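Local coordinates for protein malonate decarboxylase subunit alpha (Acinetobacter baumannii ATCC 17978, PDB 6MPR) that probably acts in malonate breakdown as the transferase subunit that swaps acetyl for malonyl on the acyl-carrier protein of malonate decarboxylase, at residues A[25-30]-A[218-223]; A[66-71]-A[141-146]; A[105-110]-A[123-128]. All coordinates share one frame; numbering follows the deposited sequence. Where two conformers were deposited one is given.

Contact 1 of 3, residues A[25-30]-A[218-223]; sequences HAKQLK and WVDYVV
Lys27 on helix 22-34 and Asp220, just before strand 221-224, keep their backbones well apart: their CA atoms, the nearest pair between 25-30 and 218-223, are 10.2 Å from each other. The setting is a layered alpha/beta fold, in which a parallel sheet places 221-224 between strands 42-43 and 194-199. Two side chains arriving from opposite directions bridge the gap. Lys27 has CG anti to the backbone N (chi1 170°) and stays extended from there on, which carries its ammonium group to the carboxylate. Asp220 points its CB toward the helix.

The salt bridge is uneven. Lys27 NZ lies 2.8 Å from Asp220 OD1, on the syn side and 26° out of the carboxylate plane, whereas its bond to Asp220 OD2, at 3.1 Å, is weak. Lys27 CE also comes within 3.2 Å of Asp220 OD1, so the end of the lysine chain lies against that oxygen. Both charged groups have further partners. Lys27 NZ donates to Gly193 O, and Arg342 of the second subunit forms a salt bridge to Asp220 OD1, which brings the subunit interface up to this carboxylate. Two positive groups sharing it would be expected to favour its ionised form. The other oxygen, Asp220 OD2, accepts a hydrogen bond from the backbone N of Val195 on the neighbouring strand.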
loop_
_atom_site.group_PDB
_atom_site.type_symbol
_atom_site.label_atom_id
_atom_site.label_comp_id
_atom_site.label_asym_id
_atom_site.label_seq_id
_atom_site.Cartn_x
_atom_site.Cartn_y
_atom_site.Cartn_z
ATOM N N HIS A 25 20.153 -23.473 -5.840
ATOM C CA HIS A 25 20.904 -24.677 -5.486
ATOM C C HIS A 25 20.877 -24.925 -3.985
ATOM O O HIS A 25 20.779 -26.072 -3.535
ATOM C CB HIS A 25 22.351 -24.570 -5.957
ATOM C CG HIS A 25 23.160 -25.799 -5.680
ATOM N ND1 HIS A 25 24.069 -25.878 -4.646
ATOM C CD2 HIS A 25 23.190 -27.003 -6.298
ATOM C CE1 HIS A 25 24.624 -27.077 -4.641
ATOM N NE2 HIS A 25 24.109 -27.779 -5.633
ATOM N N ALA A 26 20.976 -23.855 -3.187
ATOM C CA ALA A 26 20.958 -24.032 -1.740
ATOM C C ALA A 26 19.619 -24.592 -1.277
ATOM O O ALA A 26 19.572 -25.504 -0.444
ATOM C CB ALA A 26 21.271 -22.707 -1.040
ATOM N N LYS A 27 18.519 -24.075 -1.824
ATOM C CA LYS A 27 17.212 -24.594 -1.445
ATOM C C LYS A 27 17.058 -26.047 -1.871
ATOM O O LYS A 27 16.506 -26.868 -1.126
ATOM C CB LYS A 27 16.100 -23.732 -2.045
ATOM C CG LYS A 27 14.709 -24.344 -1.899
ATOM C CD LYS A 27 13.622 -23.434 -2.474
ATOM C CE LYS A 27 12.269 -24.137 -2.394
ATOM N NZ LYS A 27 11.132 -23.234 -2.698
ATOM N N GLN A 28 17.597 -26.411 -3.036
ATOM C CA GLN A 28 17.407 -27.775 -3.506
ATOM C C GLN A 28 18.082 -28.780 -2.580
ATOM O O GLN A 28 17.556 -29.873 -2.363
ATOM C CB GLN A 28 17.923 -27.934 -4.936
ATOM C CG GLN A 28 17.491 -29.256 -5.557
ATOM C CD GLN A 28 16.006 -29.518 -5.349
ATOM O OE1 GLN A 28 15.158 -28.796 -5.875
ATOM N NE2 GLN A 28 15.685 -30.545 -4.565
ATOM N N LEU A 29 19.242 -28.425 -2.014
ATOM C CA LEU A 29 19.936 -29.364 -1.136
ATOM C C LEU A 29 19.146 -29.611 0.141
ATOM O O LEU A 29 19.077 -30.745 0.627
ATOM C CB LEU A 29 21.325 -28.839 -0.794
ATOM C CG LEU A 29 22.333 -28.730 -1.937
ATOM C CD1 LEU A 29 23.663 -28.239 -1.400
ATOM C CD2 LEU A 29 22.500 -30.079 -2.629
ATOM N N LYS A 30 18.558 -28.555 0.701
ATOM C CA LYS A 30 17.762 -28.691 1.915
ATOM C C LYS A 30 16.512 -29.524 1.664
ATOM O O LYS A 30 16.163 -30.398 2.474
ATOM C CB LYS A 30 17.391 -27.308 2.436
ATOM C CG LYS A 30 18.604 -26.496 2.876
ATOM C CD LYS A 30 18.226 -25.006 2.929
ATOM C CE LYS A 30 19.440 -24.139 3.218
ATOM N NZ LYS A 30 19.127 -22.676 3.231
ATOM N N TRP A 218 3.479 -22.259 -4.609
ATOM C CA TRP A 218 4.088 -21.355 -3.634
ATOM C C TRP A 218 4.555 -22.061 -2.368
ATOM O O TRP A 218 5.258 -21.441 -1.557
ATOM C CB TRP A 218 3.107 -20.245 -3.214
ATOM C CG TRP A 218 2.626 -19.377 -4.325
ATOM C CD1 TRP A 218 2.716 -19.619 -5.676
ATOM C CD2 TRP A 218 1.955 -18.119 -4.189
ATOM N NE1 TRP A 218 2.132 -18.588 -6.378
ATOM C CE2 TRP A 218 1.664 -17.655 -5.490
ATOM C CE3 TRP A 218 1.570 -17.342 -3.093
ATOM C CZ2 TRP A 218 0.998 -16.454 -5.722
ATOM C CZ3 TRP A 218 0.925 -16.138 -3.333
ATOM C CH2 TRP A 218 0.652 -15.710 -4.634
ATOM N N VAL A 219 4.188 -23.327 -2.175
ATOM C CA VAL A 219 4.343 -24.020 -0.901
ATOM C C VAL A 219 5.366 -25.139 -1.072
ATOM O O VAL A 219 5.289 -25.914 -2.030
ATOM C CB VAL A 219 2.986 -24.577 -0.425
ATOM C CG1 VAL A 219 3.150 -25.409 0.851
ATOM C CG2 VAL A 219 1.974 -23.435 -0.213
ATOM N N ASP A 220 6.306 -25.247 -0.136
ATOM C CA ASP A 220 7.213 -26.393 -0.207
ATOM C C ASP A 220 6.753 -27.568 0.650
ATOM O O ASP A 220 6.869 -28.726 0.220
ATOM C CB ASP A 220 8.624 -25.952 0.179
ATOM C CG ASP A 220 9.133 -24.889 -0.747
ATOM O OD1 ASP A 220 9.333 -25.196 -1.948
ATOM O OD2 ASP A 220 9.265 -23.732 -0.294
ATOM N N TYR A 221 6.204 -27.309 1.838
ATOM C CA TYR A 221 5.747 -28.391 2.699
ATOM C C TYR A 221 4.502 -27.984 3.464
ATOM O O TYR A 221 4.304 -26.806 3.779
ATOM C CB TYR A 221 6.802 -28.805 3.720
ATOM C CG TYR A 221 8.055 -29.378 3.114
ATOM C CD1 TYR A 221 8.129 -30.717 2.736
ATOM C CD2 TYR A 221 9.159 -28.574 2.929
ATOM C CE1 TYR A 221 9.306 -31.240 2.172
ATOM C CE2 TYR A 221 10.320 -29.073 2.378
ATOM C CZ TYR A 221 10.390 -30.400 1.997
ATOM O OH TYR A 221 11.572 -30.863 1.462
ATOM N N VAL A 222 3.674 -28.984 3.785
ATOM C CA VAL A 222 2.559 -28.799 4.703
ATOM C C VAL A 222 2.723 -29.797 5.847
ATOM O O VAL A 222 3.386 -30.826 5.712
ATOM C CB VAL A 222 1.177 -28.966 4.024
ATOM C CG1 VAL A 222 1.015 -27.978 2.871
ATOM C CG2 VAL A 222 0.970 -30.406 3.555
ATOM N N VAL A 223 2.128 -29.463 6.992
ATOM C CA VAL A 223 2.114 -30.350 8.151
ATOM C C VAL A 223 0.770 -30.179 8.843
ATOM O O VAL A 223 0.288 -29.057 8.993
ATOM C CB VAL A 223 3.284 -30.054 9.117
ATOM C CG1 VAL A 223 3.176 -28.635 9.719
ATOM C CG2 VAL A 223 3.340 -31.091 10.229
#

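Contact 2 of 3, residues A[66-71]-A[141-146]; sequences GNNQKQ and HTYIEL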
loop_
_atom_site.group_PDB
_atom_site.type_symbol
_atom_site.label_atom_id
_atom_site.label_comp_id
_atom_site.label_asym_id
_atom_site.label_seq_id
_atom_site.Cartn_x
_atom_site.Cartn_y
_atom_site.Cartn_z
ATOM N N GLY A 66 2.133 -15.405 13.983
ATOM C CA GLY A 66 2.542 -14.037 13.721
ATOM C C GLY A 66 1.626 -13.085 12.964
ATOM O O GLY A 66 2.002 -11.931 12.733
ATOM N N ASN A 67 0.452 -13.535 12.533
ATOM C CA ASN A 67 -0.577 -12.612 12.068
ATOM C C ASN A 67 -1.158 -11.878 13.266
ATOM O O ASN A 67 -0.959 -12.271 14.418
ATOM C CB ASN A 67 -1.737 -13.328 11.362
ATOM C CG ASN A 67 -1.319 -14.157 10.170
ATOM O OD1 ASN A 67 -1.107 -13.633 9.077
ATOM N ND2 ASN A 67 -1.281 -15.470 10.352
ATOM N N ASN A 68 -1.936 -10.832 13.004
ATOM C CA ASN A 68 -2.577 -10.162 14.127
ATOM C C ASN A 68 -3.514 -11.106 14.874
ATOM O O ASN A 68 -3.586 -11.058 16.111
ATOM C CB ASN A 68 -3.337 -8.920 13.684
ATOM C CG ASN A 68 -3.934 -8.164 14.873
ATOM O OD1 ASN A 68 -3.241 -7.396 15.549
ATOM N ND2 ASN A 68 -5.208 -8.409 15.152
ATOM N N GLN A 69 -4.218 -11.986 14.158
ATOM C CA GLN A 69 -5.153 -12.921 14.778
ATOM C C GLN A 69 -4.666 -14.362 14.652
ATOM O O GLN A 69 -4.296 -14.977 15.655
ATOM C CB GLN A 69 -6.543 -12.741 14.157
ATOM C CG GLN A 69 -7.087 -11.319 14.276
ATOM C CD GLN A 69 -8.123 -11.013 13.207
ATOM O OE1 GLN A 69 -7.802 -10.414 12.178
ATOM N NE2 GLN A 69 -9.359 -11.413 13.442
ATOM N N LYS A 70 -4.647 -14.921 13.442
ATOM C CA LYS A 70 -4.233 -16.312 13.240
ATOM C C LYS A 70 -2.773 -16.517 13.626
ATOM O O LYS A 70 -1.905 -15.757 13.194
ATOM C CB LYS A 70 -4.439 -16.693 11.769
ATOM C CG LYS A 70 -3.774 -17.990 11.347
ATOM C CD LYS A 70 -4.141 -18.317 9.901
ATOM C CE LYS A 70 -3.392 -17.444 8.915
ATOM N NZ LYS A 70 -3.805 -17.694 7.487
ATOM N N GLN A 71 -2.502 -17.558 14.423
ATOM C CA GLN A 71 -1.148 -17.915 14.840
ATOM C C GLN A 71 -0.821 -19.319 14.359
ATOM O O GLN A 71 -1.572 -20.269 14.627
ATOM C CB GLN A 71 -0.950 -17.878 16.370
ATOM C CG GLN A 71 -1.431 -16.600 17.068
ATOM C CD GLN A 71 -0.681 -15.380 16.577
ATOM O OE1 GLN A 71 0.554 -15.411 16.434
ATOM N NE2 GLN A 71 -1.414 -14.306 16.295
ATOM N N HIS A 141 7.469 -1.501 12.718
ATOM C CA HIS A 141 6.858 -1.139 11.447
ATOM C C HIS A 141 5.347 -1.032 11.593
ATOM O O HIS A 141 4.769 -1.542 12.546
ATOM C CB HIS A 141 7.130 -2.214 10.359
ATOM C CG HIS A 141 8.576 -2.540 10.137
ATOM N ND1 HIS A 141 9.375 -3.143 11.088
ATOM C CD2 HIS A 141 9.359 -2.375 9.044
ATOM C CE1 HIS A 141 10.588 -3.318 10.596
ATOM N NE2 HIS A 141 10.598 -2.876 9.349
ATOM N N THR A 142 4.695 -0.419 10.610
ATOM C CA THR A 142 3.276 -0.712 10.418
ATOM C C THR A 142 3.168 -1.915 9.470
ATOM O O THR A 142 4.114 -2.242 8.766
ATOM C CB THR A 142 2.507 0.525 9.908
ATOM O OG1 THR A 142 1.084 0.277 9.915
ATOM C CG2 THR A 142 2.948 0.968 8.522
ATOM N N TYR A 143 2.033 -2.620 9.514
ATOM C CA TYR A 143 1.942 -3.936 8.870
ATOM C C TYR A 143 2.404 -3.921 7.414
ATOM O O TYR A 143 3.304 -4.674 7.027
ATOM C CB TYR A 143 0.509 -4.477 8.910
ATOM C CG TYR A 143 0.003 -4.897 10.268
ATOM C CD1 TYR A 143 0.769 -5.696 11.114
ATOM C CD2 TYR A 143 -1.260 -4.496 10.695
ATOM C CE1 TYR A 143 0.289 -6.073 12.353
ATOM C CE2 TYR A 143 -1.741 -4.868 11.928
ATOM C CZ TYR A 143 -0.976 -5.660 12.742
ATOM O OH TYR A 143 -1.458 -6.032 13.971
ATOM N N ILE A 144 1.763 -3.106 6.574
ATOM C CA ILE A 144 2.088 -3.220 5.156
ATOM C C ILE A 144 3.454 -2.636 4.836
ATOM O O ILE A 144 4.022 -2.972 3.795
ATOM C CB ILE A 144 1.019 -2.589 4.243
ATOM C CG1 ILE A 144 0.882 -1.090 4.504
ATOM C CG2 ILE A 144 -0.305 -3.345 4.399
ATOM C CD1 ILE A 144 -0.039 -0.409 3.516
ATOM N N GLU A 145 4.004 -1.782 5.706
ATOM C CA GLU A 145 5.416 -1.411 5.591
ATOM C C GLU A 145 6.319 -2.627 5.773
ATOM O O GLU A 145 7.275 -2.832 5.010
ATOM C CB GLU A 145 5.741 -0.320 6.621
ATOM C CG GLU A 145 7.191 0.133 6.693
ATOM C CD GLU A 145 7.436 1.029 7.911
ATOM O OE1 GLU A 145 8.508 1.668 7.983
ATOM O OE2 GLU A 145 6.566 1.059 8.816
ATOM N N LEU A 146 6.027 -3.453 6.778
ATOM C CA LEU A 146 6.828 -4.653 6.984
ATOM C C LEU A 146 6.682 -5.604 5.795
ATOM O O LEU A 146 7.681 -6.152 5.314
ATOM C CB LEU A 146 6.435 -5.336 8.305
ATOM C CG LEU A 146 7.241 -6.575 8.716
ATOM C CD1 LEU A 146 8.688 -6.211 8.971
ATOM C CD2 LEU A 146 6.657 -7.234 9.958
#
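On either side of Asn68, the residue that meets Tyr143 across the contact, two backbone carbonyls grip Gln71 NE2: Asn67 O at 2.8 Å and Gln69 O at 3.0 Å from that nitrogen. The second bond reaches Gln69 O from above its carbonyl plane. The other end of the same amide is held too, because Gly66 N donates to Gln71 OE1 at 2.9 Å. With both ends engaged, the Gln71 amide spans the inside of the 66-71 turn and fixes the backbone from which Asn68 projects; the peptide bond before Gly66 is cis.

Tyr143 comes from the opposite segment, and its CA is 9.3 Å from that of Asn68. Asn68 CG stands anti to the backbone N (chi1 -176°), in one of two deposited conformers, and this sends the amide to the phenol end of the tyrosine. Asn68 OD1 lies 2.7 Å from Tyr143 OH, at the edge of the ring and near its plane, with Asn68 CB 3.5 Å from the same hydroxyl. The amide and ring planes are steeply turned, 75° apart.

Both segments follow strands of the parallel sheet, 61-64 and 136-140, so the pair joins the loop after strand 61-64 to the first turn of helix 143-149, both at the carboxy-terminal edge of the sheet. Arg350 on helix 350-359 touches both side chains. Within the helix start, Glu145 OE2 accepts from Thr142 N at 3.0 Å (N-H...O angle 161°). The Glu145 carboxylate thus holds the N-cap N-H; the Thr142 side chain makes no capping bond in return, and its OG1 binds Gly389 O. Leu146 CD1 sits 3.7 Å above the ring plane of His141, over the ring centre, while His403 of the second subunit also meets that imidazole.

Contact 3 of 3, residues A[105-110]-A[123-128]; sequences LFEKGI and SLRISQ
Glu107 and Arg125 reach each other through differently shaped chains. In Glu107, CG lies opposite the backbone N (chi1 -170°) and the rest runs straight out; Arg125 instead bends at chi3 (109°) to turn its guanidinium group toward the glutamate. The CA atoms of the two residues are 10.1 Å apart, so the side chains cover the distance alone. Glu107 OE1 lies 2.9 Å from Arg125 NH2, in the guanidinium plane and at its edge. The two flat groups stand at 88°, one carboxylate oxygen is used, and the hydrogen bond within this salt bridge is weak.

Helix 100-107 is the connection of a beta-alpha-beta crossover between strands 90-94 and 111-116, on which Leu105 and Phe106 pack; helix 125-131 lies beside it. Arg125 makes two further bonds to the first helix, a salt bridge from NH2 to Asp104 and a hydrogen bond from NH1 to Ser100 O. Where that helix ends, Gly109 takes positive phi in a Schellman motif, with Ile110 N 2.9 Å from Leu105 O and Gly109 N 3.1 Å from Phe106 O. At the start of the other helix, Ser123 OG accepts a capping bond from Arg125 N at 3.2 Å.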
loop_
_atom_site.group_PDB
_atom_site.type_symbol
_atom_site.label_atom_id
_atom_site.label_comp_id
_atom_site.label_asym_id
_atom_site.label_seq_id
_atom_site.Cartn_x
_atom_site.Cartn_y
_atom_site.Cartn_z
ATOM N N LEU A 105 11.963 -17.854 21.878
ATOM C CA LEU A 105 13.024 -18.050 20.883
ATOM C C LEU A 105 14.267 -17.232 21.214
ATOM O O LEU A 105 15.399 -17.680 20.980
ATOM C CB LEU A 105 12.528 -17.672 19.489
ATOM C CG LEU A 105 11.391 -18.508 18.918
ATOM C CD1 LEU A 105 10.815 -17.830 17.676
ATOM C CD2 LEU A 105 11.883 -19.935 18.612
ATOM N N PHE A 106 14.076 -16.018 21.726
ATOM C CA PHE A 106 15.218 -15.166 22.037
ATOM C C PHE A 106 15.850 -15.555 23.359
ATOM O O PHE A 106 17.079 -15.638 23.461
ATOM C CB PHE A 106 14.779 -13.703 22.026
ATOM C CG PHE A 106 14.232 -13.271 20.684
ATOM C CD1 PHE A 106 12.892 -13.464 20.362
ATOM C CD2 PHE A 106 15.068 -12.711 19.735
ATOM C CE1 PHE A 106 12.394 -13.089 19.115
ATOM C CE2 PHE A 106 14.588 -12.336 18.497
ATOM C CZ PHE A 106 13.235 -12.523 18.184
ATOM N N GLU A 107 15.028 -15.829 24.371
ATOM C CA GLU A 107 15.563 -16.338 25.629
ATOM C C GLU A 107 16.397 -17.590 25.412
ATOM O O GLU A 107 17.456 -17.753 26.027
ATOM C CB GLU A 107 14.418 -16.618 26.594
ATOM C CG GLU A 107 14.859 -16.911 28.005
ATOM C CD GLU A 107 13.679 -17.029 28.938
ATOM O OE1 GLU A 107 12.612 -16.468 28.604
ATOM O OE2 GLU A 107 13.812 -17.685 29.993
ATOM N N LYS A 108 15.953 -18.478 24.521
ATOM C CA LYS A 108 16.623 -19.761 24.335
ATOM C C LYS A 108 17.828 -19.690 23.398
ATOM O O LYS A 108 18.497 -20.711 23.204
ATOM C CB LYS A 108 15.624 -20.802 23.807
ATOM C CG LYS A 108 14.558 -21.221 24.806
ATOM C CD LYS A 108 13.582 -22.223 24.214
ATOM C CE LYS A 108 12.798 -22.919 25.320
ATOM N NZ LYS A 108 11.800 -23.873 24.779
ATOM N N GLY A 109 18.118 -18.537 22.800
ATOM C CA GLY A 109 19.256 -18.447 21.911
ATOM C C GLY A 109 19.006 -18.964 20.518
ATOM O O GLY A 109 19.966 -19.177 19.768
ATOM N N ILE A 110 17.745 -19.181 20.152
ATOM C CA ILE A 110 17.414 -19.617 18.800
ATOM C C ILE A 110 17.344 -18.420 17.859
ATOM O O ILE A 110 17.910 -18.441 16.760
ATOM C CB ILE A 110 16.097 -20.411 18.817
ATOM C CG1 ILE A 110 16.301 -21.721 19.600
ATOM C CG2 ILE A 110 15.599 -20.635 17.392
ATOM C CD1 ILE A 110 15.019 -22.427 20.007
ATOM N N SER A 123 3.136 -5.542 28.044
ATOM C CA SER A 123 4.198 -6.512 28.279
ATOM C C SER A 123 5.560 -5.833 28.413
ATOM O O SER A 123 5.913 -4.953 27.618
ATOM C CB SER A 123 4.230 -7.536 27.151
ATOM O OG SER A 123 5.373 -8.376 27.272
ATOM N N LEU A 124 6.325 -6.249 29.420
ATOM C CA LEU A 124 7.689 -5.776 29.620
ATOM C C LEU A 124 8.724 -6.701 29.006
ATOM O O LEU A 124 9.920 -6.413 29.096
ATOM C CB LEU A 124 7.994 -5.628 31.111
ATOM C CG LEU A 124 7.154 -4.612 31.876
ATOM C CD1 LEU A 124 5.914 -5.273 32.475
ATOM C CD2 LEU A 124 7.991 -3.935 32.947
ATOM N N ARG A 125 8.288 -7.795 28.379
ATOM C CA ARG A 125 9.213 -8.863 28.006
ATOM C C ARG A 125 10.203 -8.429 26.927
ATOM O O ARG A 125 11.391 -8.746 27.022
ATOM C CB ARG A 125 8.430 -10.093 27.549
ATOM C CG ARG A 125 8.320 -11.180 28.590
ATOM C CD ARG A 125 7.983 -12.512 27.938
ATOM N NE ARG A 125 9.109 -13.443 27.969
ATOM C CZ ARG A 125 9.106 -14.638 27.385
ATOM N NH1 ARG A 125 8.029 -15.064 26.733
ATOM N NH2 ARG A 125 10.179 -15.411 27.456
ATOM N N ILE A 126 9.742 -7.734 25.878
ATOM C CA ILE A 126 10.661 -7.328 24.809
ATOM C C ILE A 126 11.714 -6.366 25.355
ATOM O O ILE A 126 12.913 -6.517 25.094
ATOM C CB ILE A 126 9.885 -6.716 23.622
ATOM C CG1 ILE A 126 9.170 -7.808 22.817
ATOM C CG2 ILE A 126 10.818 -5.900 22.717
ATOM C CD1 ILE A 126 8.182 -7.265 21.781
ATOM N N SER A 127 11.279 -5.366 26.131
ATOM C CA SER A 127 12.223 -4.452 26.771
ATOM C C SER A 127 13.219 -5.204 27.640
ATOM O O SER A 127 14.407 -4.863 27.670
ATOM C CB SER A 127 11.483 -3.411 27.615
ATOM O OG SER A 127 10.952 -2.389 26.790
ATOM N N GLN A 128 12.753 -6.223 28.365
ATOM C CA GLN A 128 13.657 -6.956 29.250
ATOM C C GLN A 128 14.644 -7.798 28.448
ATOM O O GLN A 128 15.816 -7.915 28.829
ATOM C CB GLN A 128 12.858 -7.829 30.223
ATOM C CG GLN A 128 13.692 -8.504 31.325
ATOM C CD GLN A 128 14.412 -7.520 32.249
ATOM O OE1 GLN A 128 15.615 -7.652 32.490
ATOM N NE2 GLN A 128 13.678 -6.543 32.776
#

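In the fold
The three contacts are nested along the chain, contact 3 inside the loop closed by contact 2 and that inside contact 1, yet none touches another: their centres are 19 to 29 Å apart. All gather around the same parallel sheet. Contact 1 ties a flanking helix to the loop residue leading into a strand near one edge; contact 2, its centre about 8 Å from that of the chain, joins a loop to a helix start, each following a strand; contact 3 links neighbouring helices. Contacts 1 and 3 rest on salt bridges, partly buried in the first and at the surface in the third, whereas contact 2 pairs uncharged polar groups. The second subunit reaches contacts 1 and 2 but leaves contact 3 untouched.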